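Uncharacterized protein YacP (Bacillus subtilis, PDB 5MQ8) is the endoribonuclease Rae1, a member of the PIN clan that takes part in ribosome-dependent mRNA decay. Local coordinates at residues R30-L33 and I34-A38; R83-K86 and L87-L91; R140-T143 and S144-P147; T160-K163 and W164-D168. All coordinates share one frame; numbering follows the deposited sequence.

From the N terminus, the chain first meets contact 1 midway along helix 23-44, then contact 2 along most of helix 80-90 to its end, contact 3 at the end of helix 121-145 and contact 4 at the end of helix 151-165. Each joins neighbouring turns of one helix, so none closes a long loop; the four run in series without nesting or crossing. Contacts 1 and 2 belong to helices packed on the central parallel sheet, with centres about 21 Å apart. Contacts 3 and 4, centres about 26 Å apart, lie on the two successive C-terminal helices, far from contact 2. Contacts 1, 3 and 4 also touch the second subunit.

Contact 1: residues R30-L33 and I34-A38; sequences RDVL and IQKMA
Ile34 lays its CD1 against the aliphatic part of Arg30, one helical turn earlier, with 3.7 Å from Ile34 CD1 to Arg30 CD. Both belong to the middle of helix 23-44, an alpha-helix packed on the parallel sheet of this PIN-clan domain, and the two side chains run side by side in the same direction. The Ile34 branch also lies close to the backbone: its CG1 is 3.3 Å from Arg30 O, the carbonyl that accepts the helical bond from Ile34 N. Beyond CD the arginine turns to polar partners. Bends at chi2 (-109°) and chi3 (-90°) fold the chain round, and its NH1 donates to Asp31 OD1 at 2.8 Å within a salt bridge. The oxygen sits at the edge of the guanidinium, in its plane, and is met on the syn side of the carboxylate. Lys58 O accepts a hydrogen bond from Arg30 NH2 and Lys63 pairs with Asp31 OD2, which together should hold both groups in place.

A second i to i+4 pair, Leu33 and Met37, also runs side by side. Here the evidence for packing is a looser approach, 4.2 Å between Leu33 CD1 and Met37 CG. This buried pair faces strand 47-52, where Leu33 meets Phe52 and Met37 meets Val48 and Val50, while Asp31 and Val32 pack on Ile151 of the second subunit. Lys36 sends its amine to Glu39 and Glu132, but its stem stays near the backbone, Lys36 CG resting 3.3 Å from Val32 O.

Contact 2: residues R83-K86 and L87-L91; sequences RIEK and LAQAL
Leu87 N donates to Arg83 O at 2.9 Å, and an N-H...O angle of 163° identifies a regular alpha-helical bond. The bond from Ala88 N to Ile84 O is equally short and nearly as straight. The next in the ladder, from Gln89 N to Glu85 O, is more bent, at 147°, and that from Ala90 N to Lys86 O is similarly bent, as helix 80-90 nears its end.

Glu85 and Gln89 come next outward. They stand side by side, pointing the same way, with carboxylate and amide planes 25° apart, but they meet through Glu85 CG and Gln89 NE2 at 3.7 Å. Their polar ends share an outside partner: Gln114 bonds to Glu85 OE1 through its NE2 and to Gln89 NE2 through its OE1. Glu78 takes the charged ends of both Arg83 and Lys86 in salt bridges.

The apolar contact is Arg83 CG against Leu87 CD1 at 3.9 Å, the two chains crossing at a slant.

This helix lies on the parallel sheet: Ile84 and Ala88 touch Leu5 of strand 3-7, Leu87 reaches Val51 of strand 47-52, and Arg83 and Leu87 meet Ile72 of strand 70-73.

Contact 3: residues R140-T143 and S144-P147; sequences RKIT and SEKP
Ile142 and Lys146 make the closely packed side of this helix end, with Ile142 CD1 3.9 Å from Lys146 CG and the two chains crossing at a slant. Ile142 CG1 lies anti to its backbone nitrogen (chi1 -162°), and a bend at the next torsion brings CD1 towards the following turn. The same methyl meets Glu145 OE1 at 3.5 Å, the glutamate running roughly at right angles to the isoleucine. In the backbone, Lys146 N bonds to Ile142 O at 2.8 Å with an N-H...O angle of 166°, straighter than the other backbone bonds between 140-143 and 144-147.

Ile142 to Glu145 belong to the last turn of helix 121-145; Lys146 is the first residue to leave helical backbone angles. Its amine passes to the second subunit, where Leu169 O and Ala172 O accept from it, Ala172 probably being a residue of the expression tag. Ile142 packs on Trp164 of that subunit, which places the helix end in the dimer interface. Pro147 follows, and its CA makes a CA-H...O contact with Thr143 O at 3.4 Å.

The exposed side is looser. Lys141 and Glu145 form a long salt bridge, 3.5 Å from Lys141 NZ to Glu145 OE2, while the same oxygen lies 3.4 Å from Lys141 CG; the carboxylate oxygen thus touches the aliphatic stem as well as the amine. Ser144 is exposed too, yet grips the backbone: its OG donates to Arg140 O at 3.1 Å, and its N reaches that oxygen from the opposite face of the carbonyl plane, through a bent bond of 136°.

Contact 4: residues T160-K163 and W164-D168; sequences TFEK and WRRGD
Arg165 folds back along its helix towards Phe161 and Glu162. Its CB lies 3.5 Å from Phe161 O, the acceptor for Arg165 N. A chi1 of -163° sends CG out opposite the backbone N, and after an extended step the bend at chi3 turns the head back. NE donates to a water at 2.9 Å from that nitrogen, and the same water donates to Glu162 O. At the tip, Phe161 CE2 lies over one face of the guanidinium, 3.5 Å from Arg165 NH1, with ring and guanidinium planes 63° apart; NH1 bonds to Ser42 O of the second subunit. NH2 comes 4.0 Å from Glu162 CG, but Glu162 OE2 instead pairs with Arg68 and Ser42 of that subunit.

Through CE1, on the same side of its ring plane, Phe161 also meets Trp164 CZ3, and their rings are inclined at 43°. Arg166 curls over the backbone, so that Glu162 O sits above the centre of its guanidinium; a second water links Arg166 NH2 to Glu162 OE1, and Asp168 OD2 lies at the guanidinium edge, in a long salt bridge with NH1.

Asp168 N donates to Lys163 O at 2.8 Å and Gly167 N to Trp164 O at 3.0 Å, while Gly167 has positive phi: together these define the Schellman motif that ends helix 151-165.

Contact 1: residues R30-L33 and I34-A38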
loop_
_atom_site.group_PDB
_atom_site.type_symbol
_atom_site.label_atom_id
_atom_site.label_comp_id
_atom_site.label_asym_id
_atom_site.label_seq_id
_atom_site.Cartn_x
_atom_site.Cartn_y
_atom_site.Cartn_z
ATOM N N ARG A 30 10.392 -17.171 3.529
ATOM C CA ARG A 30 9.122 -17.828 3.828
ATOM C C ARG A 30 7.975 -16.796 3.776
ATOM O O ARG A 30 6.977 -17.026 3.099
ATOM C CB ARG A 30 9.212 -18.518 5.197
ATOM C CG ARG A 30 7.907 -19.072 5.746
ATOM C CD ARG A 30 7.436 -18.236 6.915
ATOM N NE ARG A 30 7.956 -18.735 8.172
ATOM C CZ ARG A 30 8.027 -18.023 9.289
ATOM N NH1 ARG A 30 7.640 -16.752 9.304
ATOM N NH2 ARG A 30 8.496 -18.570 10.397
ATOM N N ASP A 31 8.150 -15.655 4.459
ATOM C CA ASP A 31 7.182 -14.563 4.499
ATOM C C ASP A 31 6.896 -13.973 3.120
ATOM O O ASP A 31 5.732 -13.772 2.790
ATOM C CB ASP A 31 7.660 -13.468 5.466
ATOM C CG ASP A 31 7.605 -13.855 6.941
ATOM O OD1 ASP A 31 6.972 -14.884 7.265
ATOM O OD2 ASP A 31 8.186 -13.116 7.769
ATOM N N VAL A 32 7.953 -13.705 2.312
ATOM C CA VAL A 32 7.810 -13.166 0.957
ATOM C C VAL A 32 7.054 -14.179 0.088
ATOM O O VAL A 32 6.100 -13.789 -0.600
ATOM C CB VAL A 32 9.159 -12.721 0.327
ATOM C CG1 VAL A 32 8.978 -12.304 -1.136
ATOM C CG2 VAL A 32 9.789 -11.583 1.127
ATOM N N LEU A 33 7.434 -15.480 0.182
ATOM C CA LEU A 33 6.778 -16.546 -0.571
ATOM C C LEU A 33 5.287 -16.648 -0.257
ATOM O O LEU A 33 4.488 -16.735 -1.189
ATOM C CB LEU A 33 7.498 -17.905 -0.392
ATOM C CG LEU A 33 6.869 -19.129 -1.069
ATOM C CD1 LEU A 33 6.812 -18.962 -2.610
ATOM C CD2 LEU A 33 7.624 -20.390 -0.681
ATOM N N ILE A 34 4.909 -16.590 1.035
ATOM C CA ILE A 34 3.489 -16.622 1.451
ATOM C C ILE A 34 2.691 -15.464 0.836
ATOM O O ILE A 34 1.564 -15.682 0.365
ATOM C CB ILE A 34 3.352 -16.688 2.993
ATOM C CG1 ILE A 34 3.873 -18.038 3.525
ATOM C CG2 ILE A 34 1.910 -16.442 3.440
ATOM C CD1 ILE A 34 4.261 -18.013 4.995
ATOM N N GLN A 35 3.283 -14.247 0.816
ATOM C CA GLN A 35 2.647 -13.057 0.245
ATOM C C GLN A 35 2.458 -13.224 -1.271
ATOM O O GLN A 35 1.376 -12.926 -1.775
ATOM C CB GLN A 35 3.417 -11.766 0.615
ATOM C CG GLN A 35 2.823 -10.448 0.057
ATOM C CD GLN A 35 1.333 -10.227 0.289
ATOM O OE1 GLN A 35 0.594 -9.808 -0.610
ATOM N NE2 GLN A 35 0.845 -10.516 1.478
ATOM N N LYS A 36 3.482 -13.759 -1.969
ATOM C CA LYS A 36 3.419 -14.056 -3.404
ATOM C C LYS A 36 2.307 -15.065 -3.698
ATOM O O LYS A 36 1.575 -14.895 -4.677
ATOM C CB LYS A 36 4.770 -14.594 -3.937
ATOM C CG LYS A 36 5.945 -13.609 -3.910
ATOM C CD LYS A 36 5.643 -12.292 -4.607
ATOM C CE LYS A 36 5.677 -11.158 -3.610
ATOM N NZ LYS A 36 4.711 -10.076 -3.947
ATOM N N MET A 37 2.163 -16.088 -2.832
ATOM C CA MET A 37 1.134 -17.109 -2.982
ATOM C C MET A 37 -0.282 -16.581 -2.677
ATOM O O MET A 37 -1.245 -17.104 -3.240
ATOM C CB MET A 37 1.465 -18.394 -2.201
ATOM C CG MET A 37 2.669 -19.199 -2.793
ATOM S SD MET A 37 2.903 -19.214 -4.599
ATOM C CE MET A 37 1.638 -20.110 -5.072
ATOM N N ALA A 38 -0.404 -15.526 -1.831
ATOM C CA ALA A 38 -1.678 -14.862 -1.529
ATOM C C ALA A 38 -2.153 -14.161 -2.796
ATOM O O ALA A 38 -3.302 -14.330 -3.175
ATOM C CB ALA A 38 -1.502 -13.854 -0.399
#

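Contact 2: residues R83-K86 and L87-L91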
loop_
_atom_site.group_PDB
_atom_site.type_symbol
_atom_site.label_atom_id
_atom_site.label_comp_id
_atom_site.label_asym_id
_atom_site.label_seq_id
_atom_site.Cartn_x
_atom_site.Cartn_y
_atom_site.Cartn_z
ATOM N N ARG A 83 4.027 -35.125 2.500
ATOM C CA ARG A 83 2.911 -34.285 2.937
ATOM C C ARG A 83 2.060 -33.849 1.749
ATOM O O ARG A 83 0.838 -33.919 1.821
ATOM C CB ARG A 83 3.381 -33.093 3.796
ATOM C CG ARG A 83 2.248 -32.171 4.291
ATOM C CD ARG A 83 1.196 -32.875 5.146
ATOM N NE ARG A 83 1.790 -33.356 6.386
ATOM C CZ ARG A 83 1.418 -32.991 7.606
ATOM N NH1 ARG A 83 0.374 -32.189 7.780
ATOM N NH2 ARG A 83 2.061 -33.456 8.665
ATOM N N ILE A 84 2.706 -33.465 0.640
ATOM C CA ILE A 84 2.033 -33.067 -0.594
ATOM C C ILE A 84 1.154 -34.230 -1.129
ATOM O O ILE A 84 0.003 -33.994 -1.508
ATOM C CB ILE A 84 3.034 -32.481 -1.626
ATOM C CG1 ILE A 84 3.395 -31.031 -1.234
ATOM C CG2 ILE A 84 2.474 -32.534 -3.047
ATOM C CD1 ILE A 84 4.650 -30.446 -1.863
ATOM N N GLU A 85 1.667 -35.476 -1.075
ATOM C CA GLU A 85 0.903 -36.666 -1.483
ATOM C C GLU A 85 -0.346 -36.851 -0.586
ATOM O O GLU A 85 -1.427 -37.097 -1.110
ATOM C CB GLU A 85 1.796 -37.921 -1.433
ATOM C CG GLU A 85 1.132 -39.179 -1.973
ATOM C CD GLU A 85 1.905 -40.464 -1.754
ATOM O OE1 GLU A 85 1.937 -41.295 -2.689
ATOM O OE2 GLU A 85 2.483 -40.642 -0.657
ATOM N N LYS A 86 -0.192 -36.722 0.746
ATOM C CA LYS A 86 -1.284 -36.846 1.723
ATOM C C LYS A 86 -2.355 -35.794 1.438
ATOM O O LYS A 86 -3.537 -36.136 1.404
ATOM C CB LYS A 86 -0.766 -36.700 3.160
ATOM C CG LYS A 86 -0.091 -37.949 3.704
ATOM C CD LYS A 86 0.688 -37.638 4.966
ATOM C CE LYS A 86 1.691 -38.715 5.309
ATOM N NZ LYS A 86 2.554 -38.334 6.458
ATOM N N LEU A 87 -1.939 -34.528 1.178
ATOM C CA LEU A 87 -2.849 -33.425 0.856
ATOM C C LEU A 87 -3.604 -33.667 -0.441
ATOM O O LEU A 87 -4.815 -33.468 -0.474
ATOM C CB LEU A 87 -2.098 -32.089 0.792
ATOM C CG LEU A 87 -1.719 -31.501 2.137
ATOM C CD1 LEU A 87 -0.540 -30.597 1.999
ATOM C CD2 LEU A 87 -2.911 -30.788 2.785
ATOM N N ALA A 88 -2.906 -34.133 -1.493
ATOM C CA ALA A 88 -3.523 -34.440 -2.782
ATOM C C ALA A 88 -4.536 -35.587 -2.690
ATOM O O ALA A 88 -5.533 -35.566 -3.407
ATOM C CB ALA A 88 -2.462 -34.777 -3.804
ATOM N N GLN A 89 -4.273 -36.578 -1.816
ATOM C CA GLN A 89 -5.156 -37.721 -1.604
ATOM C C GLN A 89 -6.390 -37.311 -0.806
ATOM O O GLN A 89 -7.482 -37.799 -1.088
ATOM C CB GLN A 89 -4.407 -38.862 -0.909
ATOM C CG GLN A 89 -3.460 -39.612 -1.853
ATOM C CD GLN A 89 -2.576 -40.627 -1.163
ATOM O OE1 GLN A 89 -2.491 -40.698 0.071
ATOM N NE2 GLN A 89 -1.868 -41.419 -1.953
ATOM N N ALA A 90 -6.219 -36.408 0.181
ATOM C CA ALA A 90 -7.303 -35.886 1.019
ATOM C C ALA A 90 -8.242 -34.968 0.232
ATOM O O ALA A 90 -9.414 -34.856 0.596
ATOM C CB ALA A 90 -6.732 -35.138 2.202
ATOM N N LEU A 91 -7.725 -34.310 -0.832
ATOM C CA LEU A 91 -8.467 -33.366 -1.670
ATOM C C LEU A 91 -8.731 -33.908 -3.083
ATOM O O LEU A 91 -9.143 -33.159 -3.971
ATOM C CB LEU A 91 -7.731 -32.004 -1.717
ATOM C CG LEU A 91 -7.375 -31.355 -0.357
ATOM C CD1 LEU A 91 -6.426 -30.200 -0.542
ATOM C CD2 LEU A 91 -8.607 -30.925 0.429
#

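Contact 3: residues R140-T143 and S144-P147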
loop_
_atom_site.group_PDB
_atom_site.type_symbol
_atom_site.label_atom_id
_atom_site.label_comp_id
_atom_site.label_asym_id
_atom_site.label_seq_id
_atom_site.Cartn_x
_atom_site.Cartn_y
_atom_site.Cartn_z
ATOM N N ARG A 140 -3.225 0.709 -9.945
ATOM C CA ARG A 140 -2.829 2.055 -10.384
ATOM C C ARG A 140 -3.914 2.688 -11.252
ATOM O O ARG A 140 -4.189 3.875 -11.105
ATOM C CB ARG A 140 -1.512 2.031 -11.149
ATOM C CG ARG A 140 -0.294 1.922 -10.258
ATOM C CD ARG A 140 0.983 2.251 -11.007
ATOM N NE ARG A 140 2.122 1.528 -10.438
ATOM C CZ ARG A 140 2.673 0.447 -10.982
ATOM N NH1 ARG A 140 2.219 -0.031 -12.138
ATOM N NH2 ARG A 140 3.697 -0.155 -10.388
ATOM N N LYS A 141 -4.560 1.878 -12.119
ATOM C CA LYS A 141 -5.628 2.312 -13.007
ATOM C C LYS A 141 -6.861 2.742 -12.215
ATOM O O LYS A 141 -7.332 3.862 -12.416
ATOM C CB LYS A 141 -5.963 1.214 -14.040
ATOM C CG LYS A 141 -7.119 1.551 -14.982
ATOM C CD LYS A 141 -7.514 0.356 -15.832
ATOM C CE LYS A 141 -8.796 0.583 -16.596
ATOM N NZ LYS A 141 -9.986 0.270 -15.768
ATOM N N ILE A 142 -7.374 1.877 -11.316
ATOM C CA ILE A 142 -8.573 2.195 -10.537
ATOM C C ILE A 142 -8.342 3.317 -9.488
ATOM O O ILE A 142 -9.284 4.059 -9.206
ATOM C CB ILE A 142 -9.259 0.947 -9.912
ATOM C CG1 ILE A 142 -10.728 1.252 -9.482
ATOM C CG2 ILE A 142 -8.460 0.352 -8.751
ATOM C CD1 ILE A 142 -11.726 1.834 -10.597
ATOM N N THR A 143 -7.122 3.445 -8.928
ATOM C CA THR A 143 -6.867 4.485 -7.935
ATOM C C THR A 143 -6.693 5.852 -8.612
ATOM O O THR A 143 -6.926 6.875 -7.969
ATOM C CB THR A 143 -5.737 4.109 -6.976
ATOM O OG1 THR A 143 -4.524 3.897 -7.674
ATOM C CG2 THR A 143 -6.070 2.919 -6.098
ATOM N N SER A 144 -6.320 5.864 -9.910
ATOM C CA SER A 144 -6.200 7.085 -10.715
ATOM C C SER A 144 -7.609 7.578 -11.045
ATOM O O SER A 144 -7.870 8.778 -10.979
ATOM C CB SER A 144 -5.449 6.811 -12.012
ATOM O OG SER A 144 -4.049 6.882 -11.806
ATOM N N GLU A 145 -8.510 6.637 -11.363
ATOM C CA GLU A 145 -9.907 6.888 -11.691
ATOM C C GLU A 145 -10.679 7.340 -10.461
ATOM O O GLU A 145 -11.344 8.367 -10.530
ATOM C CB GLU A 145 -10.556 5.641 -12.310
ATOM C CG GLU A 145 -10.146 5.417 -13.758
ATOM C CD GLU A 145 -10.326 4.013 -14.308
ATOM O OE1 GLU A 145 -11.078 3.213 -13.702
ATOM O OE2 GLU A 145 -9.717 3.716 -15.361
ATOM N N LYS A 146 -10.581 6.586 -9.344
ATOM C CA LYS A 146 -11.232 6.891 -8.071
ATOM C C LYS A 146 -10.155 7.304 -7.028
ATOM O O LYS A 146 -9.621 6.440 -6.317
ATOM C CB LYS A 146 -12.090 5.699 -7.577
ATOM C CG LYS A 146 -12.943 5.006 -8.652
ATOM C CD LYS A 146 -14.049 5.893 -9.247
ATOM C CE LYS A 146 -15.065 5.100 -10.034
ATOM N NZ LYS A 146 -16.011 4.374 -9.146
ATOM N N PRO A 147 -9.803 8.619 -6.949
ATOM C CA PRO A 147 -8.740 9.050 -6.025
ATOM C C PRO A 147 -8.978 8.707 -4.554
ATOM O O PRO A 147 -8.006 8.375 -3.877
ATOM C CB PRO A 147 -8.634 10.555 -6.281
ATOM C CG PRO A 147 -9.151 10.739 -7.674
ATOM C CD PRO A 147 -10.298 9.762 -7.741
#

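Contact 4: residues T160-K163 and W164-D168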
loop_
_atom_site.group_PDB
_atom_site.type_symbol
_atom_site.label_atom_id
_atom_site.label_comp_id
_atom_site.label_asym_id
_atom_site.label_seq_id
_atom_site.Cartn_x
_atom_site.Cartn_y
_atom_site.Cartn_z
ATOM N N THR A 160 5.992 3.101 4.548
ATOM C CA THR A 160 7.174 2.411 4.030
ATOM C C THR A 160 8.339 3.409 3.799
ATOM O O THR A 160 9.491 3.075 4.096
ATOM C CB THR A 160 6.826 1.619 2.757
ATOM O OG1 THR A 160 5.658 0.832 2.989
ATOM C CG2 THR A 160 7.957 0.703 2.309
ATOM N N PHE A 161 8.030 4.611 3.263
ATOM C CA PHE A 161 9.013 5.674 2.992
ATOM C C PHE A 161 9.638 6.160 4.303
ATOM O O PHE A 161 10.847 6.344 4.377
ATOM C CB PHE A 161 8.366 6.848 2.218
ATOM C CG PHE A 161 9.235 8.074 2.035
ATOM C CD1 PHE A 161 10.200 8.122 1.032
ATOM C CD2 PHE A 161 9.066 9.197 2.841
ATOM C CE1 PHE A 161 10.997 9.264 0.854
ATOM C CE2 PHE A 161 9.867 10.333 2.670
ATOM C CZ PHE A 161 10.827 10.357 1.677
ATOM N N GLU A 162 8.804 6.347 5.328
ATOM C CA GLU A 162 9.220 6.801 6.646
ATOM C C GLU A 162 10.012 5.727 7.389
ATOM O O GLU A 162 10.996 6.064 8.047
ATOM C CB GLU A 162 8.019 7.264 7.461
ATOM C CG GLU A 162 7.389 8.528 6.907
ATOM C CD GLU A 162 6.037 8.874 7.499
ATOM O OE1 GLU A 162 5.346 7.962 8.006
ATOM O OE2 GLU A 162 5.659 10.064 7.451
ATOM N N LYS A 163 9.601 4.437 7.264
ATOM C CA LYS A 163 10.301 3.285 7.853
ATOM C C LYS A 163 11.722 3.238 7.279
ATOM O O LYS A 163 12.677 3.162 8.050
ATOM C CB LYS A 163 9.569 1.970 7.544
ATOM C CG LYS A 163 8.730 1.446 8.695
ATOM C CD LYS A 163 7.938 0.223 8.276
ATOM C CE LYS A 163 6.455 0.467 8.348
ATOM N NZ LYS A 163 5.693 -0.587 7.636
ATOM N N TRP A 164 11.856 3.355 5.935
ATOM C CA TRP A 164 13.156 3.376 5.272
ATOM C C TRP A 164 14.046 4.532 5.779
ATOM O O TRP A 164 15.197 4.292 6.160
ATOM C CB TRP A 164 13.016 3.423 3.736
ATOM C CG TRP A 164 14.271 3.884 3.038
ATOM C CD1 TRP A 164 15.400 3.150 2.810
ATOM C CD2 TRP A 164 14.564 5.220 2.592
ATOM N NE1 TRP A 164 16.361 3.930 2.205
ATOM C CE2 TRP A 164 15.882 5.210 2.075
ATOM C CE3 TRP A 164 13.838 6.426 2.575
ATOM C CZ2 TRP A 164 16.489 6.360 1.546
ATOM C CZ3 TRP A 164 14.439 7.563 2.056
ATOM C CH2 TRP A 164 15.749 7.528 1.555
ATOM N N ARG A 165 13.511 5.770 5.768
ATOM C CA ARG A 165 14.212 6.998 6.155
ATOM C C ARG A 165 14.787 6.958 7.576
ATOM O O ARG A 165 15.901 7.427 7.783
ATOM C CB ARG A 165 13.303 8.215 5.940
ATOM C CG ARG A 165 14.035 9.550 5.907
ATOM C CD ARG A 165 13.140 10.698 5.453
ATOM N NE ARG A 165 11.926 10.810 6.265
ATOM C CZ ARG A 165 10.953 11.691 6.047
ATOM N NH1 ARG A 165 11.049 12.568 5.052
ATOM N NH2 ARG A 165 9.883 11.710 6.830
ATOM N N ARG A 166 14.044 6.383 8.536
ATOM C CA ARG A 166 14.488 6.272 9.926
ATOM C C ARG A 166 15.339 4.986 10.190
ATOM O O ARG A 166 15.670 4.684 11.338
ATOM C CB ARG A 166 13.304 6.417 10.899
ATOM C CG ARG A 166 12.339 5.240 10.938
ATOM C CD ARG A 166 11.394 5.338 12.117
ATOM N NE ARG A 166 10.310 6.282 11.859
ATOM C CZ ARG A 166 9.115 5.944 11.385
ATOM N NH1 ARG A 166 8.830 4.671 11.128
ATOM N NH2 ARG A 166 8.191 6.872 11.175
ATOM N N GLY A 167 15.703 4.281 9.115
ATOM C CA GLY A 167 16.518 3.068 9.155
ATOM C C GLY A 167 15.866 1.827 9.745
ATOM O O GLY A 167 16.573 0.955 10.262
ATOM N N ASP A 168 14.518 1.718 9.665
ATOM C CA ASP A 168 13.784 0.560 10.181
ATOM C C ASP A 168 13.924 -0.670 9.273
ATOM O O ASP A 168 13.718 -1.791 9.737
ATOM C CB ASP A 168 12.293 0.898 10.405
ATOM C CG ASP A 168 11.953 1.717 11.643
ATOM O OD1 ASP A 168 12.891 2.231 12.298
ATOM O OD2 ASP A 168 10.747 1.852 11.954
HETATM O O HOH W 1 11.196 9.073 8.423
HETATM O O HOH W 2 5.938 5.921 9.858
#